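Local coordinates for protein alternansucrase (Leuconostoc mesenteroides, PDB 6HVG) that is a large multidomain enzyme of glycoside hydrolase family 70, with a TIM-barrel-type catalytic domain, a bound calcium ion and choline-binding-type repeats, at residues Asn1064-Lys1075 with Asp1137-Asn1148. Numbering follows the deposited sequence.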
loop_
_atom_site.group_PDB
_atom_site.type_symbol
_atom_site.label_atom_id
_atom_site.label_comp_id
_atom_site.label_asym_id
_atom_site.label_seq_id
_atom_site.Cartn_x
_atom_site.Cartn_y
_atom_site.Cartn_z
ATOM N N ASN A 1064 -20.095 -6.312 21.711
ATOM C CA ASN A 1064 -21.276 -7.166 21.548
ATOM C C ASN A 1064 -22.193 -7.209 22.784
ATOM O O ASN A 1064 -23.400 -7.459 22.665
ATOM C CB ASN A 1064 -20.852 -8.581 21.135
ATOM C CG ASN A 1064 -20.247 -8.633 19.738
ATOM O OD1 ASN A 1064 -20.348 -7.684 18.950
ATOM N ND2 ASN A 1064 -19.613 -9.758 19.421
ATOM N N VAL A 1065 -21.620 -6.970 23.963
ATOM C CA VAL A 1065 -22.416 -6.780 25.171
ATOM C C VAL A 1065 -23.205 -5.487 25.027
ATOM O O VAL A 1065 -24.428 -5.469 25.181
ATOM C CB VAL A 1065 -21.532 -6.741 26.437
ATOM C CG1 VAL A 1065 -22.341 -6.305 27.654
ATOM C CG2 VAL A 1065 -20.883 -8.108 26.683
ATOM N N VAL A 1066 -22.503 -4.416 24.681
ATOM C CA VAL A 1066 -23.140 -3.113 24.445
ATOM C C VAL A 1066 -24.228 -3.191 23.364
ATOM O O VAL A 1066 -25.293 -2.630 23.543
ATOM C CB VAL A 1066 -22.105 -2.013 24.109
ATOM C CG1 VAL A 1066 -22.778 -0.719 23.702
ATOM C CG2 VAL A 1066 -21.217 -1.756 25.319
ATOM N N ILE A 1067 -23.978 -3.895 22.264
ATOM C CA ILE A 1067 -24.970 -4.010 21.189
ATOM C C ILE A 1067 -26.261 -4.630 21.727
ATOM O O ILE A 1067 -27.350 -4.171 21.376
ATOM C CB ILE A 1067 -24.428 -4.796 19.965
ATOM C CG1 ILE A 1067 -23.352 -3.984 19.236
ATOM C CG2 ILE A 1067 -25.529 -5.119 18.958
ATOM C CD1 ILE A 1067 -22.475 -4.803 18.303
ATOM N N ALA A 1068 -26.148 -5.634 22.598
ATOM C CA ALA A 1068 -27.319 -6.261 23.201
ATOM C C ALA A 1068 -28.138 -5.282 24.057
ATOM O O ALA A 1068 -29.356 -5.206 23.893
ATOM C CB ALA A 1068 -26.916 -7.472 24.021
ATOM N N THR A 1069 -27.492 -4.531 24.943
ATOM C CA THR A 1069 -28.229 -3.559 25.756
ATOM C C THR A 1069 -28.856 -2.454 24.882
ATOM O O THR A 1069 -29.947 -1.988 25.182
ATOM C CB THR A 1069 -27.375 -2.932 26.894
ATOM O OG1 THR A 1069 -26.386 -2.057 26.342
ATOM C CG2 THR A 1069 -26.678 -4.010 27.743
ATOM N N LYS A 1070 -28.190 -2.078 23.790
ATOM C CA LYS A 1070 -28.604 -0.937 22.944
ATOM C C LYS A 1070 -29.401 -1.271 21.651
ATOM O O LYS A 1070 -29.691 -0.376 20.859
ATOM C CB LYS A 1070 -27.360 -0.119 22.550
ATOM C CG LYS A 1070 -27.134 1.157 23.340
ATOM C CD LYS A 1070 -26.545 0.929 24.717
ATOM C CE LYS A 1070 -26.195 2.273 25.364
ATOM N NZ LYS A 1070 -27.372 3.214 25.468
ATOM N N ALA A 1071 -29.765 -2.527 21.439
ATOM C CA ALA A 1071 -30.489 -2.921 20.226
ATOM C C ALA A 1071 -31.690 -2.023 19.918
ATOM O O ALA A 1071 -31.852 -1.578 18.800
ATOM C CB ALA A 1071 -30.936 -4.374 20.334
ATOM N N ASN A 1072 -32.541 -1.798 20.921
ATOM C CA ASN A 1072 -33.621 -0.787 20.892
ATOM C C ASN A 1072 -33.302 0.474 20.088
ATOM O O ASN A 1072 -34.045 0.824 19.167
ATOM C CB ASN A 1072 -34.057 -0.389 22.336
ATOM C CG ASN A 1072 -32.865 -0.288 23.346
ATOM O OD1 ASN A 1072 -32.129 0.718 23.397
ATOM N ND2 ASN A 1072 -32.700 -1.333 24.165
ATOM N N LEU A 1073 -32.201 1.148 20.431
ATOM C CA LEU A 1073 -31.836 2.439 19.825
ATOM C C LEU A 1073 -31.786 2.406 18.295
ATOM O O LEU A 1073 -32.158 3.380 17.636
ATOM C CB LEU A 1073 -30.490 2.921 20.383
ATOM C CG LEU A 1073 -29.920 4.241 19.825
ATOM C CD1 LEU A 1073 -30.896 5.408 19.975
ATOM C CD2 LEU A 1073 -28.602 4.571 20.497
ATOM N N PHE A 1074 -31.339 1.278 17.749
ATOM C CA PHE A 1074 -31.227 1.075 16.306
ATOM C C PHE A 1074 -32.527 0.708 15.614
ATOM O O PHE A 1074 -32.706 0.997 14.436
ATOM C CB PHE A 1074 -30.179 -0.005 16.028
ATOM C CG PHE A 1074 -28.845 0.300 16.645
ATOM C CD1 PHE A 1074 -28.167 1.475 16.310
ATOM C CD2 PHE A 1074 -28.303 -0.536 17.601
ATOM C CE1 PHE A 1074 -26.991 1.794 16.912
ATOM C CE2 PHE A 1074 -27.108 -0.230 18.193
ATOM C CZ PHE A 1074 -26.466 0.940 17.847
ATOM N N LYS A 1075 -33.438 0.059 16.324
ATOM C CA LYS A 1075 -34.759 -0.188 15.770
ATOM C C LYS A 1075 -35.403 1.144 15.428
ATOM O O LYS A 1075 -35.959 1.293 14.347
ATOM C CB LYS A 1075 -35.628 -0.976 16.751
ATOM C CG LYS A 1075 -36.996 -1.398 16.225
ATOM C CD LYS A 1075 -37.850 -1.914 17.381
ATOM C CE LYS A 1075 -39.320 -2.074 17.012
ATOM N NZ LYS A 1075 -39.529 -3.266 16.141
ATOM N N ASP A 1137 -21.318 -13.793 24.071
ATOM C CA ASP A 1137 -21.625 -12.379 23.874
ATOM C C ASP A 1137 -22.152 -12.121 22.461
ATOM O O ASP A 1137 -23.062 -11.308 22.272
ATOM C CB ASP A 1137 -20.400 -11.502 24.135
ATOM C CG ASP A 1137 -20.013 -11.445 25.595
ATOM O OD1 ASP A 1137 -20.908 -11.514 26.464
ATOM O OD2 ASP A 1137 -18.804 -11.297 25.876
ATOM N N LEU A 1138 -21.578 -12.823 21.483
ATOM C CA LEU A 1138 -21.981 -12.690 20.083
ATOM C C LEU A 1138 -23.385 -13.264 19.847
ATOM O O LEU A 1138 -24.226 -12.631 19.209
ATOM C CB LEU A 1138 -20.960 -13.377 19.173
ATOM C CG LEU A 1138 -21.285 -13.459 17.680
ATOM C CD1 LEU A 1138 -21.531 -12.094 17.055
ATOM C CD2 LEU A 1138 -20.151 -14.176 16.973
ATOM N N ARG A 1139 -23.630 -14.462 20.366
ATOM C CA ARG A 1139 -24.948 -15.077 20.244
ATOM C C ARG A 1139 -26.024 -14.223 20.928
ATOM O O ARG A 1139 -27.131 -14.102 20.418
ATOM C CB ARG A 1139 -24.931 -16.508 20.790
ATOM C CG ARG A 1139 -24.136 -17.478 19.910
ATOM C CD ARG A 1139 -24.401 -18.936 20.262
ATOM N NE ARG A 1139 -23.963 -19.238 21.627
ATOM C CZ ARG A 1139 -22.727 -19.575 21.983
ATOM N NH1 ARG A 1139 -21.757 -19.683 21.092
ATOM N NH2 ARG A 1139 -22.455 -19.795 23.250
ATOM N N ASN A 1140 -25.694 -13.613 22.059
ATOM C CA ASN A 1140 -26.624 -12.713 22.742
ATOM C C ASN A 1140 -26.858 -11.438 21.934
ATOM O O ASN A 1140 -27.967 -10.919 21.869
ATOM C CB ASN A 1140 -26.123 -12.342 24.161
ATOM C CG ASN A 1140 -26.117 -13.525 25.118
ATOM O OD1 ASN A 1140 -26.593 -14.621 24.793
ATOM N ND2 ASN A 1140 -25.540 -13.321 26.287
ATOM N N ALA A 1141 -25.796 -10.924 21.331
ATOM C CA ALA A 1141 -25.899 -9.732 20.509
ATOM C C ALA A 1141 -26.793 -9.990 19.303
ATOM O O ALA A 1141 -27.602 -9.150 18.940
ATOM C CB ALA A 1141 -24.518 -9.294 20.060
ATOM N N ILE A 1142 -26.632 -11.143 18.677
ATOM C CA ILE A 1142 -27.394 -11.495 17.490
ATOM C C ILE A 1142 -28.869 -11.713 17.835
ATOM O O ILE A 1142 -29.751 -11.241 17.118
ATOM C CB ILE A 1142 -26.784 -12.746 16.795
ATOM C CG1 ILE A 1142 -25.512 -12.348 16.066
ATOM C CG2 ILE A 1142 -27.750 -13.379 15.799
ATOM C CD1 ILE A 1142 -24.683 -13.519 15.573
ATOM N N GLU A 1143 -29.135 -12.430 18.924
ATOM C CA GLU A 1143 -30.513 -12.654 19.385
ATOM C C GLU A 1143 -31.215 -11.317 19.672
ATOM O O GLU A 1143 -32.329 -11.089 19.200
ATOM C CB GLU A 1143 -30.525 -13.531 20.639
ATOM C CG GLU A 1143 -31.895 -14.040 21.047
ATOM C CD GLU A 1143 -31.832 -15.026 22.201
ATOM O OE1 GLU A 1143 -30.985 -14.826 23.103
ATOM O OE2 GLU A 1143 -32.649 -15.982 22.210
ATOM N N ALA A 1144 -30.536 -10.444 20.418
ATOM C CA ALA A 1144 -31.042 -9.139 20.753
ATOM C C ALA A 1144 -31.437 -8.351 19.509
ATOM O O ALA A 1144 -32.409 -7.573 19.532
ATOM C CB ALA A 1144 -30.023 -8.363 21.574
ATOM N N LEU A 1145 -30.687 -8.515 18.425
ATOM C CA LEU A 1145 -31.026 -7.819 17.182
ATOM C C LEU A 1145 -32.267 -8.428 16.549
ATOM O O LEU A 1145 -33.059 -7.707 15.985
ATOM C CB LEU A 1145 -29.855 -7.834 16.212
ATOM C CG LEU A 1145 -28.632 -7.040 16.656
ATOM C CD1 LEU A 1145 -27.396 -7.475 15.895
ATOM C CD2 LEU A 1145 -28.870 -5.542 16.495
ATOM N N HIS A 1146 -32.449 -9.741 16.664
ATOM C CA HIS A 1146 -33.674 -10.384 16.178
ATOM C C HIS A 1146 -34.904 -10.031 17.024
ATOM O O HIS A 1146 -35.962 -9.756 16.481
ATOM C CB HIS A 1146 -33.502 -11.903 16.110
ATOM C CG HIS A 1146 -32.476 -12.345 15.112
ATOM N ND1 HIS A 1146 -31.784 -13.530 15.235
ATOM C CD2 HIS A 1146 -32.011 -11.746 13.990
ATOM C CE1 HIS A 1146 -30.955 -13.651 14.214
ATOM N NE2 HIS A 1146 -31.070 -12.581 13.449
ATOM N N LYS A 1147 -34.760 -10.025 18.339
ATOM C CA LYS A 1147 -35.803 -9.507 19.224
ATOM C C LYS A 1147 -36.235 -8.061 18.857
ATOM O O LYS A 1147 -37.375 -7.683 19.114
ATOM C CB LYS A 1147 -35.357 -9.581 20.694
ATOM C CG LYS A 1147 -35.512 -10.956 21.337
ATOM C CD LYS A 1147 -36.889 -11.070 22.013
ATOM C CE LYS A 1147 -37.149 -12.421 22.694
ATOM N NZ LYS A 1147 -37.642 -13.463 21.749
ATOM N N ASN A 1148 -35.339 -7.269 18.267
ATOM C CA ASN A 1148 -35.681 -5.930 17.772
ATOM C C ASN A 1148 -35.805 -5.842 16.244
ATOM O O ASN A 1148 -35.693 -4.745 15.663
ATOM C CB ASN A 1148 -34.669 -4.901 18.255
ATOM C CG ASN A 1148 -34.683 -4.726 19.751
ATOM O OD1 ASN A 1148 -35.098 -3.682 20.266
ATOM N ND2 ASN A 1148 -34.224 -5.741 20.459
#
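The amide of Asn-1148 lies against Ala-1071 and the backbone N and CA of Asn-1072. Its ND2 is 3.6 Å from Ala-1071 CB. The same ND2 donates back to Ala-1144 O, in the last turn of the helix it follows, at 2.7 Å, with the acceptor 21° out of the amide plane. This bond helps to set how the amide is turned. Asn-1148 OD1 comes near Asn-1072 N, but the angle is too poor for a hydrogen bond. At the other end, the amide of Asn-1064 runs alongside Leu-1138, with ND2 3.8 Å from Leu-1138 CD1. That ND2 is hydrogen-bonded to Gln-1087 OE1. The carboxylate of Asp-1137 meets the CG2 methyl of Val-1065, 3.4 Å from OD1, and its OD2 accepts from Thr-1134 N.

Between these ends small residues make the closest packing. Ala-1141 CB sits 3.4 Å from Asn-1064 O. Ala-1144 CB packs on Ala-1068 CA at 3.8 Å. The small alanine side chains are consistent with the close approach of the short axes, 8.1 Å. On the buried side, with CG1 beside the backbone N (chi1 -70°), CG2 is the branch of Ile-1067 that touches Leu-1145 CD2, at 4.2 Å. Both side chains also rest on Phe-1082 of strand 1081-1083.

The helices run nearly parallel, at 15°. Strands 1081-1083 and 1151-1156, which follow them, are neighbours in the parallel sheet. Such side-by-side helices outside adjacent parallel strands are characteristic of the TIM-barrel fold.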